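6-phospho-beta-glucosidase BglT (Thermotoga maritima, PDB 1UP7) hydrolyses cellobiose 6'-phosphate to glucose 6-phosphate and glucose, as a family 4 glycosidase that depends on NAD+ and a manganese ion. Local coordinates at residues 135-140 with 158-163; 146-151 with 331-336; 193-198 with 242-247. One frame throughout, in Å; residues are numbered along the deposited sequence.

Contact 1: residues 135-140 with 158-163; sequences ATIVNF and EKFIGL. With NAD (nicotinamide-adenine-dinucleotide), chain I.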
loop_
_atom_site.group_PDB
_atom_site.type_symbol
_atom_site.label_atom_id
_atom_site.label_comp_id
_atom_site.label_asym_id
_atom_site.label_seq_id
_atom_site.Cartn_x
_atom_site.Cartn_y
_atom_site.Cartn_z
ATOM N N ALA A 135 31.203 -6.886 3.706
ATOM C CA ALA A 135 30.831 -7.841 4.739
ATOM C C ALA A 135 29.407 -7.595 5.223
ATOM O O ALA A 135 28.859 -6.500 5.039
ATOM C CB ALA A 135 31.779 -7.703 5.895
ATOM N N THR A 136 28.831 -8.612 5.864
ATOM C CA THR A 136 27.617 -8.441 6.632
ATOM C C THR A 136 27.999 -7.792 7.938
ATOM O O THR A 136 28.869 -8.279 8.654
ATOM C CB THR A 136 26.961 -9.785 6.879
ATOM O OG1 THR A 136 26.422 -10.244 5.640
ATOM C CG2 THR A 136 25.740 -9.631 7.806
ATOM N N ILE A 137 27.337 -6.695 8.262
ATOM C CA ILE A 137 27.555 -6.077 9.561
ATOM C C ILE A 137 26.492 -6.533 10.540
ATOM O O ILE A 137 25.313 -6.439 10.240
ATOM C CB ILE A 137 27.593 -4.535 9.470
ATOM C CG1 ILE A 137 28.718 -4.070 8.552
ATOM C CG2 ILE A 137 27.796 -3.925 10.873
ATOM C CD1 ILE A 137 28.490 -2.676 7.924
ATOM N N VAL A 138 26.931 -7.018 11.700
ATOM C CA VAL A 138 26.052 -7.356 12.818
ATOM C C VAL A 138 26.191 -6.306 13.930
ATOM O O VAL A 138 27.270 -6.140 14.522
ATOM C CB VAL A 138 26.326 -8.772 13.327
ATOM C CG1 VAL A 138 25.347 -9.138 14.441
ATOM C CG2 VAL A 138 26.209 -9.771 12.148
ATOM N N ASN A 139 25.110 -5.579 14.193
ATOM C CA ASN A 139 25.185 -4.416 15.065
ATOM C C ASN A 139 24.612 -4.589 16.459
ATOM O O ASN A 139 23.431 -4.932 16.608
ATOM C CB ASN A 139 24.524 -3.210 14.408
ATOM C CG ASN A 139 24.723 -1.945 15.212
ATOM O OD1 ASN A 139 25.799 -1.334 15.160
ATOM N ND2 ASN A 139 23.707 -1.551 15.989
ATOM N N PHE A 140 25.456 -4.349 17.470
ATOM C CA PHE A 140 25.022 -4.205 18.873
ATOM C C PHE A 140 24.943 -2.756 19.317
ATOM O O PHE A 140 24.209 -2.440 20.233
ATOM C CB PHE A 140 26.000 -4.841 19.856
ATOM C CG PHE A 140 26.277 -6.299 19.623
ATOM C CD1 PHE A 140 25.530 -7.054 18.735
ATOM C CD2 PHE A 140 27.340 -6.910 20.288
ATOM C CE1 PHE A 140 25.803 -8.398 18.525
ATOM C CE2 PHE A 140 27.630 -8.278 20.086
ATOM C CZ PHE A 140 26.853 -9.016 19.198
ATOM N N GLU A 158 22.502 -2.861 2.446
ATOM C CA GLU A 158 21.550 -3.933 2.706
ATOM C C GLU A 158 21.972 -4.877 3.835
ATOM O O GLU A 158 21.161 -5.238 4.685
ATOM C CB GLU A 158 21.273 -4.748 1.437
ATOM C CG GLU A 158 20.303 -5.881 1.761
ATOM C CD GLU A 158 19.740 -6.607 0.553
ATOM O OE1 GLU A 158 20.477 -6.799 -0.460
ATOM O OE2 GLU A 158 18.545 -7.009 0.652
ATOM N N LYS A 159 23.243 -5.253 3.853
ATOM C CA LYS A 159 23.756 -6.244 4.790
ATOM C C LYS A 159 24.151 -5.641 6.116
ATOM O O LYS A 159 25.300 -5.775 6.565
ATOM C CB LYS A 159 24.938 -6.985 4.178
ATOM C CG LYS A 159 24.511 -7.999 3.123
ATOM C CD LYS A 159 25.187 -7.752 1.847
ATOM C CE LYS A 159 26.284 -8.758 1.630
ATOM N NZ LYS A 159 27.431 -8.396 2.479
ATOM N N PHE A 160 23.183 -4.987 6.758
ATOM C CA PHE A 160 23.369 -4.462 8.090
ATOM C C PHE A 160 22.229 -4.990 8.942
ATOM O O PHE A 160 21.044 -4.651 8.730
ATOM C CB PHE A 160 23.359 -2.949 8.043
ATOM C CG PHE A 160 23.701 -2.281 9.358
ATOM C CD1 PHE A 160 22.723 -2.135 10.372
ATOM C CD2 PHE A 160 24.984 -1.760 9.581
ATOM C CE1 PHE A 160 23.024 -1.491 11.565
ATOM C CE2 PHE A 160 25.300 -1.093 10.807
ATOM C CZ PHE A 160 24.333 -0.961 11.784
ATOM N N ILE A 161 22.591 -5.833 9.903
ATOM C CA ILE A 161 21.614 -6.506 10.725
ATOM C C ILE A 161 21.706 -6.020 12.151
ATOM O O ILE A 161 22.729 -6.233 12.805
ATOM C CB ILE A 161 21.832 -8.035 10.665
ATOM C CG1 ILE A 161 21.852 -8.512 9.216
ATOM C CG2 ILE A 161 20.766 -8.748 11.472
ATOM C CD1 ILE A 161 22.209 -10.035 9.063
ATOM N N GLY A 162 20.637 -5.389 12.625
ATOM C CA GLY A 162 20.581 -4.877 13.981
ATOM C C GLY A 162 20.140 -5.966 14.931
ATOM O O GLY A 162 19.180 -6.708 14.667
ATOM N N LEU A 163 20.849 -6.065 16.041
ATOM C CA LEU A 163 20.572 -7.087 17.042
ATOM C C LEU A 163 20.369 -6.452 18.395
ATOM O O LEU A 163 20.826 -5.357 18.634
ATOM C CB LEU A 163 21.752 -8.028 17.132
ATOM C CG LEU A 163 21.513 -9.502 16.965
ATOM C CD1 LEU A 163 20.830 -9.751 15.638
ATOM C CD2 LEU A 163 22.850 -10.189 17.034
HETATM P PA NAD I . 31.898 0.051 26.154
HETATM O O1A NAD I . 31.929 1.399 26.755
HETATM O O2A NAD I . 32.756 -1.017 26.867
HETATM O O5B NAD I . 32.414 0.275 24.635
HETATM C C5B NAD I . 32.948 -0.805 23.913
HETATM C C4B NAD I . 34.274 -0.410 23.277
HETATM O O4B NAD I . 34.060 0.486 22.189
HETATM C C3B NAD I . 35.261 0.280 24.211
HETATM O O3B NAD I . 36.410 -0.546 24.318
HETATM C C2B NAD I . 35.592 1.604 23.519
HETATM O O2B NAD I . 36.960 1.940 23.628
HETATM C C1B NAD I . 35.256 1.263 22.078
HETATM N N9A NAD I . 34.989 2.407 21.211
HETATM C C8A NAD I . 34.392 3.619 21.499
HETATM N N7A NAD I . 34.347 4.312 20.340
HETATM C C5A NAD I . 34.838 3.569 19.331
HETATM C C6A NAD I . 35.035 3.794 17.974
HETATM N N6A NAD I . 34.692 4.941 17.399
HETATM N N1A NAD I . 35.612 2.794 17.200
HETATM C C2A NAD I . 36.002 1.597 17.775
HETATM N N3A NAD I . 35.830 1.400 19.123
HETATM C C4A NAD I . 35.262 2.369 19.877
HETATM O O3 NAD I . 30.348 -0.380 26.134
HETATM P PN NAD I . 29.716 -1.849 26.035
HETATM O O1N NAD I . 28.920 -1.965 27.283
HETATM O O2N NAD I . 30.671 -2.877 25.682
HETATM O O5D NAD I . 28.744 -1.768 24.767
HETATM C C5D NAD I . 29.105 -1.227 23.509
HETATM C C4D NAD I . 27.813 -0.920 22.736
HETATM O O4D NAD I . 27.019 -2.082 22.500
HETATM C C3D NAD I . 26.908 0.042 23.493
HETATM O O3D NAD I . 26.398 0.913 22.529
HETATM C C2D NAD I . 25.805 -0.835 24.075
HETATM O O2D NAD I . 24.558 -0.188 24.263
HETATM C C1D NAD I . 25.735 -2.012 23.128
HETATM N N1N NAD I . 25.651 -3.265 23.883
HETATM C C2N NAD I . 26.593 -4.212 23.544
HETATM C C3N NAD I . 26.635 -5.435 24.166
HETATM C C7N NAD I . 27.707 -6.417 23.758
HETATM O O7N NAD I . 27.442 -7.790 23.537
HETATM N N7N NAD I . 28.954 -5.951 23.588
HETATM C C4N NAD I . 25.685 -5.685 25.160
HETATM C C5N NAD I . 24.709 -4.733 25.517
HETATM C C6N NAD I . 24.704 -3.504 24.857
#
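F160 lays its ring slantwise across I137 and N139, the side chains that share its face of the parallel sheet. With CG anti to the backbone N (chi1 -173°), the ring swings from its own strand over the neighbouring one: CE2 lies 3.8 Å from CG2 of I137, and CZ reaches CB of N139 at 3.5 Å. The N139 amide is turned only 28° from the ring plane, while its ND2 is bound by T141 O and S144 OG. On V138's side, CD2 of L163 spans two residues of segment 135-140, meeting CG1 of V138 and, at the ring edge, CE1 of F140, each at 3.8 Å. F140 and L163 run side by side in the same direction. F140 also approaches the cofactor, its CD2 lying 3.4 Å from O7N of the NAD carboxamide. At the start of the pair K159 bends back across T136, and its NZ is bound by N134 O.

Four backbone bonds fix this register, I137 N to K159 O, I161 N to I137 O, N139 N to I161 O and L163 N to N139 O; the I161 bond is nearly straight, 175° at the hydrogen.

The pairing closes the beta-alpha-beta unit 136-139, 144-155, 160-162 of the NAD-binding Rossmann-type domain. Strand 76-79 flanks 136-139 on its other side, helix 144-155 covers F160, and helix 296-308 packs against F140, I161 and L163.

Contact 2: residues 146-151 with 331-336; sequences HITEFV and DYVLEI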
loop_
_atom_site.group_PDB
_atom_site.type_symbol
_atom_site.label_atom_id
_atom_site.label_comp_id
_atom_site.label_asym_id
_atom_site.label_seq_id
_atom_site.Cartn_x
_atom_site.Cartn_y
_atom_site.Cartn_z
ATOM N N HIS A 146 17.470 2.003 15.762
ATOM C CA HIS A 146 17.511 3.321 15.143
ATOM C C HIS A 146 18.669 3.421 14.130
ATOM O O HIS A 146 18.526 3.978 13.033
ATOM C CB HIS A 146 17.640 4.401 16.212
ATOM C CG HIS A 146 17.368 5.792 15.725
ATOM N ND1 HIS A 146 17.292 6.867 16.587
ATOM C CD2 HIS A 146 17.167 6.294 14.475
ATOM C CE1 HIS A 146 17.067 7.972 15.892
ATOM N NE2 HIS A 146 16.975 7.652 14.612
ATOM N N ILE A 147 19.805 2.846 14.497
ATOM C CA ILE A 147 20.961 2.817 13.627
ATOM C C ILE A 147 20.677 1.943 12.426
ATOM O O ILE A 147 21.053 2.274 11.322
ATOM C CB ILE A 147 22.240 2.397 14.435
ATOM C CG1 ILE A 147 22.619 3.530 15.390
ATOM C CG2 ILE A 147 23.461 2.100 13.477
ATOM C CD1 ILE A 147 23.536 3.125 16.507
ATOM N N THR A 148 19.945 0.851 12.623
ATOM C CA THR A 148 19.564 0.018 11.482
ATOM C C THR A 148 18.643 0.758 10.545
ATOM O O THR A 148 18.824 0.662 9.336
ATOM C CB THR A 148 18.888 -1.296 11.953
ATOM O OG1 THR A 148 19.744 -1.940 12.883
ATOM C CG2 THR A 148 18.784 -2.284 10.848
ATOM N N GLU A 149 17.655 1.491 11.084
ATOM C CA GLU A 149 16.783 2.324 10.253
ATOM C C GLU A 149 17.656 3.241 9.398
ATOM O O GLU A 149 17.455 3.389 8.204
ATOM C CB GLU A 149 15.841 3.180 11.102
ATOM C CG GLU A 149 14.991 4.200 10.326
ATOM C CD GLU A 149 13.968 3.572 9.375
ATOM O OE1 GLU A 149 13.400 2.512 9.694
ATOM O OE2 GLU A 149 13.719 4.150 8.302
ATOM N N PHE A 150 18.638 3.853 10.041
ATOM C CA PHE A 150 19.522 4.783 9.375
ATOM C C PHE A 150 20.362 4.116 8.268
ATOM O O PHE A 150 20.391 4.615 7.123
ATOM C CB PHE A 150 20.400 5.457 10.422
ATOM C CG PHE A 150 21.514 6.297 9.867
ATOM C CD1 PHE A 150 21.242 7.460 9.146
ATOM C CD2 PHE A 150 22.843 5.950 10.127
ATOM C CE1 PHE A 150 22.292 8.283 8.670
ATOM C CE2 PHE A 150 23.884 6.735 9.665
ATOM C CZ PHE A 150 23.618 7.918 8.941
ATOM N N VAL A 151 21.012 2.995 8.587
ATOM C CA VAL A 151 21.827 2.307 7.604
ATOM C C VAL A 151 21.023 1.681 6.454
ATOM O O VAL A 151 21.406 1.831 5.279
ATOM C CB VAL A 151 22.729 1.231 8.212
ATOM C CG1 VAL A 151 23.540 0.528 7.081
ATOM C CG2 VAL A 151 23.657 1.833 9.282
ATOM N N ASP A 331 8.778 -0.522 4.505
ATOM C CA ASP A 331 10.088 0.074 4.749
ATOM C C ASP A 331 10.381 0.335 6.224
ATOM O O ASP A 331 11.502 0.718 6.546
ATOM C CB ASP A 331 10.238 1.389 3.968
ATOM C CG ASP A 331 9.080 2.338 4.231
ATOM O OD1 ASP A 331 9.046 3.030 5.270
ATOM O OD2 ASP A 331 8.091 2.398 3.480
ATOM N N TYR A 332 9.414 0.163 7.124
ATOM C CA TYR A 332 9.741 0.316 8.558
ATOM C C TYR A 332 10.763 -0.751 8.913
ATOM O O TYR A 332 10.511 -1.949 8.685
ATOM C CB TYR A 332 8.522 0.127 9.455
ATOM C CG TYR A 332 7.632 1.339 9.721
ATOM C CD1 TYR A 332 7.536 2.413 8.807
ATOM C CD2 TYR A 332 6.864 1.394 10.888
ATOM C CE1 TYR A 332 6.696 3.515 9.066
ATOM C CE2 TYR A 332 6.031 2.503 11.173
ATOM C CZ TYR A 332 5.945 3.539 10.251
ATOM O OH TYR A 332 5.096 4.563 10.519
ATOM N N VAL A 333 11.927 -0.345 9.429
ATOM C CA VAL A 333 12.785 -1.312 10.125
ATOM C C VAL A 333 12.098 -1.709 11.438
ATOM O O VAL A 333 11.728 -0.837 12.248
ATOM C CB VAL A 333 14.208 -0.759 10.402
ATOM C CG1 VAL A 333 14.930 -1.596 11.442
ATOM C CG2 VAL A 333 15.031 -0.670 9.077
ATOM N N LEU A 334 11.902 -3.011 11.617
ATOM C CA LEU A 334 11.307 -3.565 12.813
ATOM C C LEU A 334 12.218 -4.648 13.377
ATOM O O LEU A 334 13.124 -5.129 12.697
ATOM C CB LEU A 334 9.945 -4.197 12.480
ATOM C CG LEU A 334 8.916 -3.263 11.846
ATOM C CD1 LEU A 334 7.681 -4.067 11.430
ATOM C CD2 LEU A 334 8.580 -2.109 12.778
ATOM N N GLU A 335 11.951 -5.036 14.618
ATOM C CA GLU A 335 12.579 -6.213 15.217
ATOM C C GLU A 335 11.547 -7.357 15.142
ATOM O O GLU A 335 10.506 -7.290 15.783
ATOM C CB GLU A 335 13.021 -5.869 16.654
ATOM C CG GLU A 335 13.758 -6.971 17.400
ATOM C CD GLU A 335 14.302 -6.488 18.747
ATOM O OE1 GLU A 335 13.593 -6.583 19.775
ATOM O OE2 GLU A 335 15.457 -5.994 18.759
ATOM N N ILE A 336 11.836 -8.372 14.335
ATOM C CA ILE A 336 10.849 -9.368 13.873
ATOM C C ILE A 336 11.563 -10.693 13.567
ATOM O O ILE A 336 12.770 -10.690 13.276
ATOM C CB ILE A 336 10.088 -8.874 12.591
ATOM C CG1 ILE A 336 11.091 -8.302 11.550
ATOM C CG2 ILE A 336 8.994 -7.847 12.946
ATOM C CD1 ILE A 336 10.442 -7.834 10.187
#
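E149 turns toward V333 through two torsions: CG stands anti to the backbone N (chi1 174°), and a bend at chi2 (66°) then folds the carboxylate back to the start of strand 333-341. V333 sets CG1 anti to its own N, which points that methyl at T148 and keeps CG2 near the E149 backbone.

The one hydrogen bond across the contact runs from V333 N to E149 OE1, 3.2 Å long with 159° at the hydrogen, and the donor meets the oxygen nearly along its C-O axis. The same oxygen lies 3.4 Å from CB of V333, the two side chains running antiparallel past one another. CG2 of V333 comes within 3.7 Å of CA of E149, and its CG1 meets CG2 of T148 at 4.0 Å, the T148 side chain standing roughly perpendicular to that of V333. T148 spends its hydroxyl on S144 O within its own helix.

The buried carboxylate has further partners: K365 forms a salt bridge with OE1, while R369 and N153 hold OE2, so its negative charge is probably well compensated. R369 also pairs with D331, which likely offsets the nearness of two acidic groups. A glutamine here would probably leave K365 without its carboxylate mate and R369 with D331 alone, weakening the link to helix 355-376.

The contact joins helix 144-155 of the Rossmann-type domain to strand 333-341 of the C-terminal domain. Helix 109-131 packs against I147 and F150, helix 355-376 supplies the basic residues, and strand 313-320 bonds to the backbone of 333-341.

Contact 3: residues 193-198 with 242-247; sequences NHLSFI and PYLRYY. With G6P (6-O-phosphono-alpha-D-glucopyranose), chain J.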
loop_
_atom_site.group_PDB
_atom_site.type_symbol
_atom_site.label_atom_id
_atom_site.label_comp_id
_atom_site.label_asym_id
_atom_site.label_seq_id
_atom_site.Cartn_x
_atom_site.Cartn_y
_atom_site.Cartn_z
ATOM N N ASN A 193 13.191 -2.223 18.206
ATOM C CA ASN A 193 14.189 -2.478 19.233
ATOM C C ASN A 193 13.916 -1.699 20.527
ATOM O O ASN A 193 13.752 -0.486 20.500
ATOM C CB ASN A 193 15.555 -2.125 18.644
ATOM C CG ASN A 193 16.716 -2.512 19.543
ATOM O OD1 ASN A 193 17.588 -1.691 19.790
ATOM N ND2 ASN A 193 16.738 -3.755 20.028
ATOM N N HIS A 194 13.835 -2.392 21.657
ATOM C CA HIS A 194 13.397 -1.779 22.923
ATOM C C HIS A 194 11.986 -1.257 22.949
ATOM O O HIS A 194 11.663 -0.441 23.815
ATOM C CB HIS A 194 14.343 -0.639 23.328
ATOM C CG HIS A 194 15.740 -1.110 23.521
ATOM N ND1 HIS A 194 16.822 -0.527 22.902
ATOM C CD2 HIS A 194 16.217 -2.190 24.186
ATOM C CE1 HIS A 194 17.916 -1.195 23.226
ATOM N NE2 HIS A 194 17.571 -2.214 23.997
ATOM N N LEU A 195 11.148 -1.743 22.036
ATOM C CA LEU A 195 9.778 -1.280 21.884
ATOM C C LEU A 195 9.018 -2.364 21.123
ATOM O O LEU A 195 8.498 -2.155 20.027
ATOM C CB LEU A 195 9.779 0.033 21.124
ATOM C CG LEU A 195 8.540 0.906 21.262
ATOM C CD1 LEU A 195 8.594 1.765 22.498
ATOM C CD2 LEU A 195 8.357 1.740 20.032
ATOM N N SER A 196 9.013 -3.551 21.709
ATOM C CA SER A 196 8.553 -4.736 21.031
ATOM C C SER A 196 7.499 -5.445 21.864
ATOM O O SER A 196 7.387 -5.207 23.081
ATOM C CB SER A 196 9.748 -5.663 20.756
ATOM O OG SER A 196 10.343 -6.112 21.980
ATOM N N PHE A 197 6.740 -6.303 21.179
ATOM C CA PHE A 197 5.514 -6.872 21.708
ATOM C C PHE A 197 5.449 -8.326 21.271
ATOM O O PHE A 197 5.814 -8.662 20.147
ATOM C CB PHE A 197 4.310 -6.061 21.213
ATOM C CG PHE A 197 4.407 -4.592 21.536
ATOM C CD1 PHE A 197 5.129 -3.720 20.698
ATOM C CD2 PHE A 197 3.825 -4.089 22.698
ATOM C CE1 PHE A 197 5.254 -2.381 20.999
ATOM C CE2 PHE A 197 3.916 -2.753 23.003
ATOM C CZ PHE A 197 4.632 -1.883 22.158
ATOM N N ILE A 198 4.995 -9.197 22.157
ATOM C CA ILE A 198 4.757 -10.577 21.792
ATOM C C ILE A 198 3.268 -10.824 21.901
ATOM O O ILE A 198 2.654 -10.568 22.950
ATOM C CB ILE A 198 5.588 -11.559 22.694
ATOM C CG1 ILE A 198 7.080 -11.324 22.498
ATOM C CG2 ILE A 198 5.231 -13.042 22.407
ATOM C CD1 ILE A 198 7.979 -11.984 23.547
ATOM N N PRO A 242 10.280 -4.899 28.448
ATOM C CA PRO A 242 10.356 -4.209 29.761
ATOM C C PRO A 242 10.643 -2.712 29.615
ATOM O O PRO A 242 10.272 -1.930 30.480
ATOM C CB PRO A 242 11.541 -4.897 30.486
ATOM C CG PRO A 242 11.794 -6.190 29.732
ATOM C CD PRO A 242 11.276 -5.984 28.311
ATOM N N TYR A 243 11.250 -2.333 28.502
ATOM C CA TYR A 243 11.505 -0.924 28.202
ATOM C C TYR A 243 10.250 -0.092 28.027
ATOM O O TYR A 243 10.333 1.141 28.055
ATOM C CB TYR A 243 12.340 -0.797 26.946
ATOM C CG TYR A 243 13.818 -0.981 27.182
ATOM C CD1 TYR A 243 14.378 -2.271 27.313
ATOM C CD2 TYR A 243 14.672 0.134 27.258
ATOM C CE1 TYR A 243 15.755 -2.433 27.531
ATOM C CE2 TYR A 243 16.029 -0.008 27.487
ATOM C CZ TYR A 243 16.571 -1.276 27.613
ATOM O OH TYR A 243 17.925 -1.409 27.840
ATOM N N LEU A 244 9.111 -0.759 27.833
ATOM C CA LEU A 244 7.840 -0.066 27.719
ATOM C C LEU A 244 7.506 0.616 29.033
ATOM O O LEU A 244 6.711 1.520 29.053
ATOM C CB LEU A 244 6.706 -1.000 27.273
ATOM C CG LEU A 244 6.307 -0.908 25.792
ATOM C CD1 LEU A 244 6.131 0.553 25.250
ATOM C CD2 LEU A 244 7.329 -1.675 24.927
ATOM N N ARG A 245 8.135 0.183 30.115
ATOM C CA ARG A 245 7.919 0.776 31.433
ATOM C C ARG A 245 8.181 2.283 31.406
ATOM O O ARG A 245 7.531 3.027 32.123
ATOM C CB ARG A 245 8.862 0.181 32.472
ATOM C CG ARG A 245 8.381 -1.091 33.148
ATOM C CD ARG A 245 9.494 -1.711 34.047
ATOM N NE ARG A 245 10.786 -1.461 33.382
ATOM C CZ ARG A 245 11.981 -1.494 33.957
ATOM N NH1 ARG A 245 12.093 -1.736 35.264
ATOM N NH2 ARG A 245 13.075 -1.266 33.217
ATOM N N TYR A 246 9.137 2.712 30.583
ATOM C CA TYR A 246 9.521 4.134 30.504
ATOM C C TYR A 246 8.445 4.977 29.882
ATOM O O TYR A 246 8.335 6.149 30.215
ATOM C CB TYR A 246 10.847 4.352 29.744
ATOM C CG TYR A 246 12.022 3.687 30.421
ATOM C CD1 TYR A 246 12.589 4.222 31.570
ATOM C CD2 TYR A 246 12.559 2.494 29.916
ATOM C CE1 TYR A 246 13.656 3.592 32.217
ATOM C CE2 TYR A 246 13.621 1.849 30.545
ATOM C CZ TYR A 246 14.151 2.398 31.705
ATOM O OH TYR A 246 15.205 1.757 32.328
ATOM N N TYR A 247 7.661 4.368 29.003
ATOM C CA TYR A 247 6.516 5.006 28.387
ATOM C C TYR A 247 5.282 4.923 29.253
ATOM O O TYR A 247 4.695 5.955 29.510
ATOM C CB TYR A 247 6.238 4.356 27.053
ATOM C CG TYR A 247 7.316 4.599 26.048
ATOM C CD1 TYR A 247 8.451 3.786 26.016
ATOM C CD2 TYR A 247 7.196 5.613 25.117
ATOM C CE1 TYR A 247 9.438 3.985 25.099
ATOM C CE2 TYR A 247 8.177 5.816 24.152
ATOM C CZ TYR A 247 9.295 5.002 24.156
ATOM O OH TYR A 247 10.277 5.172 23.227
HETATM C C1 G6P J . 19.543 -4.855 28.182
HETATM C C2 G6P J . 19.277 -4.215 26.792
HETATM C C3 G6P J . 20.595 -3.741 26.180
HETATM C C4 G6P J . 21.177 -2.693 27.115
HETATM C C5 G6P J . 21.485 -3.371 28.464
HETATM C C6 G6P J . 22.029 -2.354 29.459
HETATM O O1 G6P J . 18.357 -5.284 28.878
HETATM O O2 G6P J . 18.642 -5.097 25.868
HETATM O O3 G6P J . 20.445 -3.241 24.847
HETATM O O4 G6P J . 22.310 -2.059 26.521
HETATM O O5 G6P J . 20.299 -3.973 29.043
HETATM O O6 G6P J . 22.943 -2.959 30.360
HETATM P P G6P J . 24.088 -2.086 31.082
HETATM O O1P G6P J . 24.979 -3.078 31.793
HETATM O O2P G6P J . 23.584 -1.086 32.111
HETATM O O3P G6P J . 24.847 -1.373 29.999
#
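H194, the first residue here to touch the other segment, lies alongside Y243 with both side chains pointing the same way. Their ring planes are 37° apart and the centroids 4.2 Å, an oblique pairing in which CD2 of H194 sits over one face of the tyrosine, 3.4 Å from CE1. CB of H194 adds a CH-pi contact over the same ring. The backbone is close as well, H194 O lying 3.2 Å from CB of Y243. With CG anti to the carbonyl carbon (chi1 -60°), the imidazole reaches the sugar, where NE2 hydrogen-bonds O3 of glucose 6-phosphate at 3.2 Å. Y243 presents its OH to C2 of the same sugar at 3.3 Å. H194 is a manganese-binding residue, although no metal is modelled here, and Y243 is the proton acceptor, so their contact sets a metal-binding group directly against a catalytic one.

L195 turns from the sugar site into an apolar cluster. Its CD1 meets CE1 of Y247 at 3.5 Å, the two side chains crossing nearly at right angles, and lies 3.9 Å from CD1 of L244. S196 makes slight contact through its backbone, its hydroxyl being bound to Y189 and N241. F197 completes the cluster: CZ of its ring lies 3.9 Å from CD2 of L244, so L244 touches L195 with both methyls and F197 with CD2.

Strand 195-203 belongs to an antiparallel sheet of the C-terminal domain, next to strands 185-190 and 239-240; the latter runs into 242-247. Helix 355-376 packs against L195, F197 and Y247, while T106 touches both H194 and Y243 beside the sugar.

Overall arrangement
Contacts 1 and 2 share helix 144-155, which links the two strands of contact 1 and carries half of contact 2. Their centres are 11 Å apart and they touch, with OG1 of T148 packing on G162 and F160. Contact 2 closes the longest loop, tying this Rossmann-type unit to strand 333-341 of the C-terminal domain, and contact 3 falls within that loop. Contacts 2 and 3, 16 Å apart, meet where E335 probably hydrogen-bonds N193. Contacts 1 and 3 lie 22 Å apart on opposite sides of the chain's centre, one reaching NAD and the other the sugar. Contact 2 thus joins two domains that together build the NAD and sugar sites.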